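PDB 6AGZ: Old Yellow Enzyme from Pichia, which binds flavin mononucleotide and, as an Old Yellow Enzyme, probably catalyses the asymmetric reduction of enone compounds. Local coordinates for residues G71-F75 / T164-Y168; A132-L136 / T201-R205; A172-Q177 / V227-V231. All blocks are in the same frame, centred on the assembly; numbering follows the deposited sequence.

Interaction 1: residues G71-F75 / T164-Y168; sequences GAPQF and TKKDY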
# COMPACT_ATOMS: atom_id res chain seq x y z
N GLY A 71 13.11 -8.20 26.50
CA GLY A 71 13.02 -7.04 27.37
C GLY A 71 12.75 -7.39 28.81
O GLY A 71 13.12 -6.63 29.72
N ALA A 72 12.11 -8.53 29.05
CA ALA A 72 11.77 -8.98 30.39
C ALA A 72 11.57 -10.49 30.34
O ALA A 72 11.48 -11.07 29.25
CB ALA A 72 10.50 -8.27 30.91
N PRO A 73 11.53 -11.16 31.50
CA PRO A 73 11.26 -12.61 31.48
C PRO A 73 9.99 -12.98 30.74
O PRO A 73 9.97 -14.00 30.04
CB PRO A 73 11.18 -12.95 32.97
CG PRO A 73 12.10 -11.98 33.62
CD PRO A 73 11.96 -10.70 32.84
N GLN A 74 8.92 -12.19 30.88
CA GLN A 74 7.69 -12.48 30.17
C GLN A 74 7.83 -12.31 28.66
O GLN A 74 7.05 -12.89 27.90
CB GLN A 74 6.56 -11.60 30.70
CG GLN A 74 5.17 -11.94 30.17
CD GLN A 74 4.72 -13.33 30.57
OE1 GLN A 74 4.43 -13.59 31.74
NE2 GLN A 74 4.65 -14.24 29.60
N PHE A 75 8.83 -11.55 28.21
CA PHE A 75 9.06 -11.38 26.78
C PHE A 75 9.63 -12.63 26.12
O PHE A 75 9.62 -12.72 24.89
CB PHE A 75 10.01 -10.20 26.52
CG PHE A 75 9.35 -8.85 26.60
CD1 PHE A 75 8.25 -8.63 27.42
CD2 PHE A 75 9.83 -7.79 25.84
CE1 PHE A 75 7.65 -7.39 27.48
CE2 PHE A 75 9.24 -6.55 25.90
CZ PHE A 75 8.14 -6.34 26.72
N THR A 164 3.16 -5.05 29.36
CA THR A 164 4.03 -5.19 28.20
C THR A 164 4.61 -3.84 27.79
O THR A 164 5.82 -3.71 27.53
CB THR A 164 3.27 -5.83 27.04
OG1 THR A 164 2.92 -7.18 27.38
CG2 THR A 164 4.12 -5.84 25.78
N LYS A 165 3.76 -2.81 27.72
CA LYS A 165 4.23 -1.47 27.38
C LYS A 165 5.28 -0.99 28.38
O LYS A 165 6.37 -0.54 27.99
CB LYS A 165 3.05 -0.51 27.33
CG LYS A 165 1.92 -0.98 26.42
CD LYS A 165 0.58 -0.41 26.85
CE LYS A 165 0.26 0.87 26.11
NZ LYS A 165 -1.03 1.47 26.58
N LYS A 166 4.97 -1.08 29.68
CA LYS A 166 5.92 -0.65 30.69
C LYS A 166 7.24 -1.41 30.59
O LYS A 166 8.32 -0.83 30.77
CB LYS A 166 5.31 -0.81 32.08
CG LYS A 166 4.04 -0.00 32.30
CD LYS A 166 3.50 -0.17 33.71
CE LYS A 166 2.19 0.58 33.89
NZ LYS A 166 1.50 0.21 35.16
N ASP A 167 7.17 -2.71 30.28
CA ASP A 167 8.39 -3.50 30.14
C ASP A 167 9.21 -3.04 28.94
O ASP A 167 10.44 -2.99 29.00
CB ASP A 167 8.05 -4.98 30.01
CG ASP A 167 7.52 -5.58 31.29
OD1 ASP A 167 7.66 -4.93 32.35
OD2 ASP A 167 6.96 -6.70 31.25
N TYR A 168 8.54 -2.70 27.83
CA TYR A 168 9.26 -2.13 26.69
C TYR A 168 9.97 -0.84 27.08
O TYR A 168 11.12 -0.62 26.69
CB TYR A 168 8.30 -1.88 25.53
CG TYR A 168 8.16 -3.04 24.56
CD1 TYR A 168 7.02 -3.82 24.54
CD2 TYR A 168 9.17 -3.34 23.66
CE1 TYR A 168 6.88 -4.88 23.66
CE2 TYR A 168 9.05 -4.39 22.76
CZ TYR A 168 7.90 -5.15 22.77
OH TYR A 168 7.77 -6.20 21.88
O HOH W 1 11.51 -4.58 30.96

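Interaction 2: residues A132-L136 / T201-R205; sequences APSAL and TANKR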
# COMPACT_ATOMS: atom_id res chain seq x y z
N ALA A 132 -0.50 -14.30 24.11
CA ALA A 132 -0.73 -13.97 22.71
C ALA A 132 -1.91 -13.01 22.63
O ALA A 132 -2.66 -12.87 23.61
CB ALA A 132 -1.01 -15.24 21.88
N PRO A 133 -2.09 -12.32 21.50
CA PRO A 133 -3.29 -11.48 21.36
C PRO A 133 -4.58 -12.27 21.48
O PRO A 133 -5.52 -11.82 22.15
CB PRO A 133 -3.13 -10.86 19.96
CG PRO A 133 -2.14 -11.73 19.26
CD PRO A 133 -1.20 -12.19 20.33
N SER A 134 -4.65 -13.45 20.86
CA SER A 134 -5.79 -14.34 20.99
C SER A 134 -5.29 -15.74 21.32
O SER A 134 -4.14 -16.09 21.04
CB SER A 134 -6.63 -14.36 19.70
OG SER A 134 -7.14 -13.07 19.41
N ALA A 135 -6.17 -16.53 21.92
CA ALA A 135 -5.82 -17.89 22.36
C ALA A 135 -5.79 -18.82 21.15
O ALA A 135 -6.65 -19.67 20.95
CB ALA A 135 -6.80 -18.37 23.42
N LEU A 136 -4.75 -18.64 20.34
CA LEU A 136 -4.56 -19.41 19.12
C LEU A 136 -3.10 -19.79 18.98
O LEU A 136 -2.21 -19.00 19.33
CB LEU A 136 -5.01 -18.62 17.88
CG LEU A 136 -6.46 -18.12 17.84
CD1 LEU A 136 -6.66 -17.22 16.63
CD2 LEU A 136 -7.43 -19.29 17.81
N THR A 201 -4.57 -13.24 11.07
CA THR A 201 -4.55 -14.67 11.38
C THR A 201 -4.40 -14.92 12.87
O THR A 201 -4.92 -15.92 13.38
CB THR A 201 -3.41 -15.35 10.61
OG1 THR A 201 -2.18 -14.66 10.87
CG2 THR A 201 -3.69 -15.35 9.12
N ALA A 202 -3.70 -14.04 13.58
CA ALA A 202 -3.40 -14.25 14.99
C ALA A 202 -4.26 -13.42 15.93
O ALA A 202 -4.41 -13.79 17.10
CB ALA A 202 -1.92 -13.95 15.27
N ASN A 203 -4.84 -12.32 15.45
CA ASN A 203 -5.56 -11.37 16.30
C ASN A 203 -7.05 -11.45 16.01
O ASN A 203 -7.51 -10.95 14.98
CB ASN A 203 -5.03 -9.95 16.09
CG ASN A 203 -5.57 -8.96 17.11
OD1 ASN A 203 -6.55 -9.23 17.80
ND2 ASN A 203 -4.92 -7.80 17.20
N LYS A 204 -7.80 -12.07 16.92
CA LYS A 204 -9.25 -12.09 16.86
C LYS A 204 -9.89 -11.21 17.93
O LYS A 204 -11.09 -11.33 18.19
CB LYS A 204 -9.78 -13.52 17.00
CG LYS A 204 -9.05 -14.55 16.16
CD LYS A 204 -9.18 -14.28 14.68
CE LYS A 204 -8.43 -15.33 13.87
NZ LYS A 204 -8.38 -14.99 12.42
N ARG A 205 -9.10 -10.33 18.56
CA ARG A 205 -9.61 -9.53 19.66
C ARG A 205 -10.73 -8.61 19.20
O ARG A 205 -10.76 -8.15 18.05
CB ARG A 205 -8.48 -8.70 20.28
CG ARG A 205 -7.33 -9.53 20.85
CD ARG A 205 -6.25 -8.64 21.43
NE ARG A 205 -6.66 -8.04 22.70
CZ ARG A 205 -6.45 -8.59 23.89
NH1 ARG A 205 -5.83 -9.76 23.98
NH2 ARG A 205 -6.86 -7.97 24.99

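Interaction 3: residues A172-Q177 / V227-V231; sequences AKNAIQ and VIEAV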
# COMPACT_ATOMS: atom_id res chain seq x y z
N ALA A 172 14.01 -0.39 27.04
CA ALA A 172 14.59 0.66 26.20
C ALA A 172 15.47 1.59 27.02
O ALA A 172 16.55 1.99 26.57
CB ALA A 172 13.49 1.44 25.50
N LYS A 173 15.03 1.94 28.23
CA LYS A 173 15.85 2.79 29.09
C LYS A 173 17.13 2.08 29.51
O LYS A 173 18.21 2.68 29.53
CB LYS A 173 15.05 3.23 30.32
CG LYS A 173 13.98 4.26 30.01
CD LYS A 173 13.05 4.47 31.20
CE LYS A 173 13.79 5.03 32.40
NZ LYS A 173 14.30 6.41 32.16
N ASN A 174 17.04 0.79 29.85
CA ASN A 174 18.23 0.02 30.19
C ASN A 174 19.21 -0.01 29.02
O ASN A 174 20.43 0.14 29.21
CB ASN A 174 17.86 -1.40 30.61
CG ASN A 174 17.16 -1.45 31.95
OD1 ASN A 174 17.20 -0.49 32.72
ND2 ASN A 174 16.52 -2.58 32.24
N ALA A 175 18.71 -0.22 27.81
CA ALA A 175 19.58 -0.31 26.64
C ALA A 175 20.24 1.03 26.34
O ALA A 175 21.47 1.12 26.25
CB ALA A 175 18.78 -0.81 25.43
N ILE A 176 19.44 2.08 26.19
CA ILE A 176 19.97 3.37 25.74
C ILE A 176 20.78 4.03 26.84
O ILE A 176 21.94 4.42 26.64
CB ILE A 176 18.83 4.28 25.26
CG1 ILE A 176 18.13 3.66 24.04
CG2 ILE A 176 19.35 5.67 24.93
CD1 ILE A 176 19.05 3.43 22.87
N GLN A 177 20.19 4.19 28.02
CA GLN A 177 20.77 5.03 29.06
C GLN A 177 21.79 4.30 29.92
O GLN A 177 22.82 4.88 30.28
CB GLN A 177 19.66 5.61 29.93
CG GLN A 177 18.72 6.54 29.17
CD GLN A 177 17.42 6.78 29.90
OE1 GLN A 177 17.17 6.23 30.97
NE2 GLN A 177 16.56 7.62 29.31
N VAL A 227 8.24 4.53 24.02
CA VAL A 227 9.70 4.43 23.93
C VAL A 227 10.30 5.72 23.41
O VAL A 227 11.36 6.16 23.87
CB VAL A 227 10.09 3.22 23.06
CG1 VAL A 227 11.58 3.22 22.77
CG2 VAL A 227 9.70 1.92 23.76
N ILE A 228 9.64 6.37 22.44
CA ILE A 228 10.11 7.65 21.93
C ILE A 228 10.11 8.69 23.04
O ILE A 228 11.06 9.47 23.19
CB ILE A 228 9.26 8.11 20.73
CG1 ILE A 228 9.61 7.29 19.48
CG2 ILE A 228 9.46 9.59 20.46
CD1 ILE A 228 8.78 7.66 18.27
N GLU A 229 9.04 8.73 23.84
CA GLU A 229 9.01 9.63 24.99
C GLU A 229 10.11 9.30 25.98
O GLU A 229 10.65 10.20 26.64
CB GLU A 229 7.64 9.58 25.66
CG GLU A 229 7.56 10.34 26.97
CD GLU A 229 6.13 10.53 27.46
OE1 GLU A 229 5.67 11.69 27.50
OE2 GLU A 229 5.48 9.52 27.79
N ALA A 230 10.49 8.02 26.09
CA ALA A 230 11.50 7.63 27.06
C ALA A 230 12.90 8.04 26.62
O ALA A 230 13.63 8.68 27.38
CB ALA A 230 11.44 6.12 27.30
N VAL A 231 13.29 7.69 25.40
CA VAL A 231 14.68 7.82 24.96
C VAL A 231 14.86 8.74 23.76
O VAL A 231 16.01 9.00 23.38
CB VAL A 231 15.31 6.44 24.67
CG1 VAL A 231 15.25 5.56 25.90
CG2 VAL A 231 14.60 5.78 23.49

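Interaction 1: residues G71-F75 / T164-Y168
Phe-75 reaches from a short 3-10 turn onto helix 158-179, its ring edge turned toward the ring face of Tyr-168. Phe-75 CE2 stands 3.5 Å above the Tyr-168 ring plane, over the ring centre, and Phe-75 CZ lies 3.5 Å from Tyr-168 CD1. The planes meet at 53°, short of perpendicular, which makes this a tilted edge-to-face pair. Its centroids are 4.7 Å apart. CG of Phe-75 is anti to its carbonyl carbon (chi1 -79°), a torsion that directs the ring at the helix. The same outer end of the ring meets Thr-164: the carbonyl oxygen O lies near the ring plane, 3.6 Å from Phe-75 CZ, while also accepting the helical bond from Tyr-168 N. Asp-167 comes in obliquely, with CB 3.5 Å from Phe-75 CE1 and its carboxylate plane turned 57° from the ring. Asp-167 OD2 lies 3.9 Å from Ala-72 CB; OD1 is held by Gln-163 from one turn earlier. The backbones are joined through a water that donates to Gly-71 O and to Asp-167 O. A side chain at Gly-71 would run into Phe-75, since a CB there would fall 2.9 Å from CD2. In the TIM barrel the contact ties the loop after strand 63-70 to the helix leading to strand 183-187. Val-223 of helix 218-231 also touches Tyr-168, whose side chain is about 12 Å from the bound FMN. Direct contact is thus mostly aromatic and aliphatic carbon, with two oxygens set against C-H groups; the carbonyl at the ring edge is probably drawn to its weakly positive C-H, while the water bridges two main-chain oxygens.

Interaction 2: residues A132-L136 / T201-R205
Two hydrogen bonds join the loops, one from Arg-205 and one to Ser-134. NH1 of Arg-205 donates to Pro-133 O over 2.8 Å (N-H...O 146°), arriving in the carbonyl plane on a lone pair, though that oxygen sits 17° out of the guanidinium plane. A bend at chi3 (73°) swings the guanidinium back to this carbonyl, and CG and CD pass alongside the same oxygen. Ser-134 OG accepts from Lys-204 N, also at 2.8 Å. Within 201-205, Asn-203 OD1 takes Arg-205 N at 2.9 Å, closing an Asx turn, while its ND2 bonds Tyr-209 O; in 132-136, Ala-135 centres an inverse gamma turn. Both loops belong to excursions from the TIM barrel: 132-136 follows strand 130-132, paired in parallel with 153-155, and 201-205 follows helix 193-198. NH1 also donates to Met-156 O, and NH2 forms a salt bridge with Asp-207. A methionine in place of Arg-205 would probably leave the carbonyls of Pro-133 and Met-156 without their shared donor and Asp-207 without its counter-charge. The remaining contacts are van der Waals. Pro-133 CG rests 3.7 Å from Ala-202 O, and Ser-134 CB 3.5 Å from the same oxygen. Farther out, Leu-136 CD1 lies 3.6 Å from Lys-204 CG; the two side chains cross at about a right angle, and the lysine continues to bond Thr-200 O through NZ.

Interaction 3: residues A172-Q177 / V227-V231
Val-231 is a knob in a hole formed by Ala-172, Lys-173, Ile-176 and Gln-177, where two neighbouring outer helices of the TIM barrel, 158-179 and 218-231, pack together. The axes of segments 172-177 and 227-231 come within 10.0 Å and cross at -37°. CB of Val-231 lies 4.0 Å from Ile-176 CG1 and nearly as close to CG2, and the two branched side chains stand roughly at right angles. From there CG1, anti to the carbonyl carbon (chi1 -59°), goes deepest into the hole. Val-231 CG1 meets Ile-176 CB at 3.9 Å and sits at an equal 3.9 Å from Ala-172 O, an oxygen already used by Ile-176 N in the helix. The amide of Gln-177 brushes this methyl too, with Gln-177 NE2 4.2 Å from Val-231 CG1. The other methyl, CG2 of Val-231, approaches Ile-176 CG1. One turn back, Val-227 CG1 touches Ala-172 CB at 3.8 Å, and both residues also press on Val-184 of strand 183-187, while Val-231 lies on Val-236 of the next strand. Toward the surface, the aliphatic part of Lys-173 passes Ala-230, CG to CB 4.2 Å. Bends at chi3 and chi4 then fold its chain back, and NZ donates to a lone pair of Gln-177 OE1 at 3.1 Å, in the carbonyl plane.

Interactions 1 and 3 share helix 158-179, using successive parts of it; their centres are 13 Å apart and they touch where Tyr-168 O packs on Val-227 CG2. Along the chain interaction 1 closes before interaction 3 opens, whereas the segments of interaction 2 alternate with those of both others. Interaction 2 lies farther out among the loops, its centre 19 Å from that of interaction 1 and 28 Å from that of interaction 3, without touching either. One helix of the TIM barrel is thus packed against the loop after strand 63-70 and against helix 218-231, while the loops 132-136 and 201-205 are joined separately.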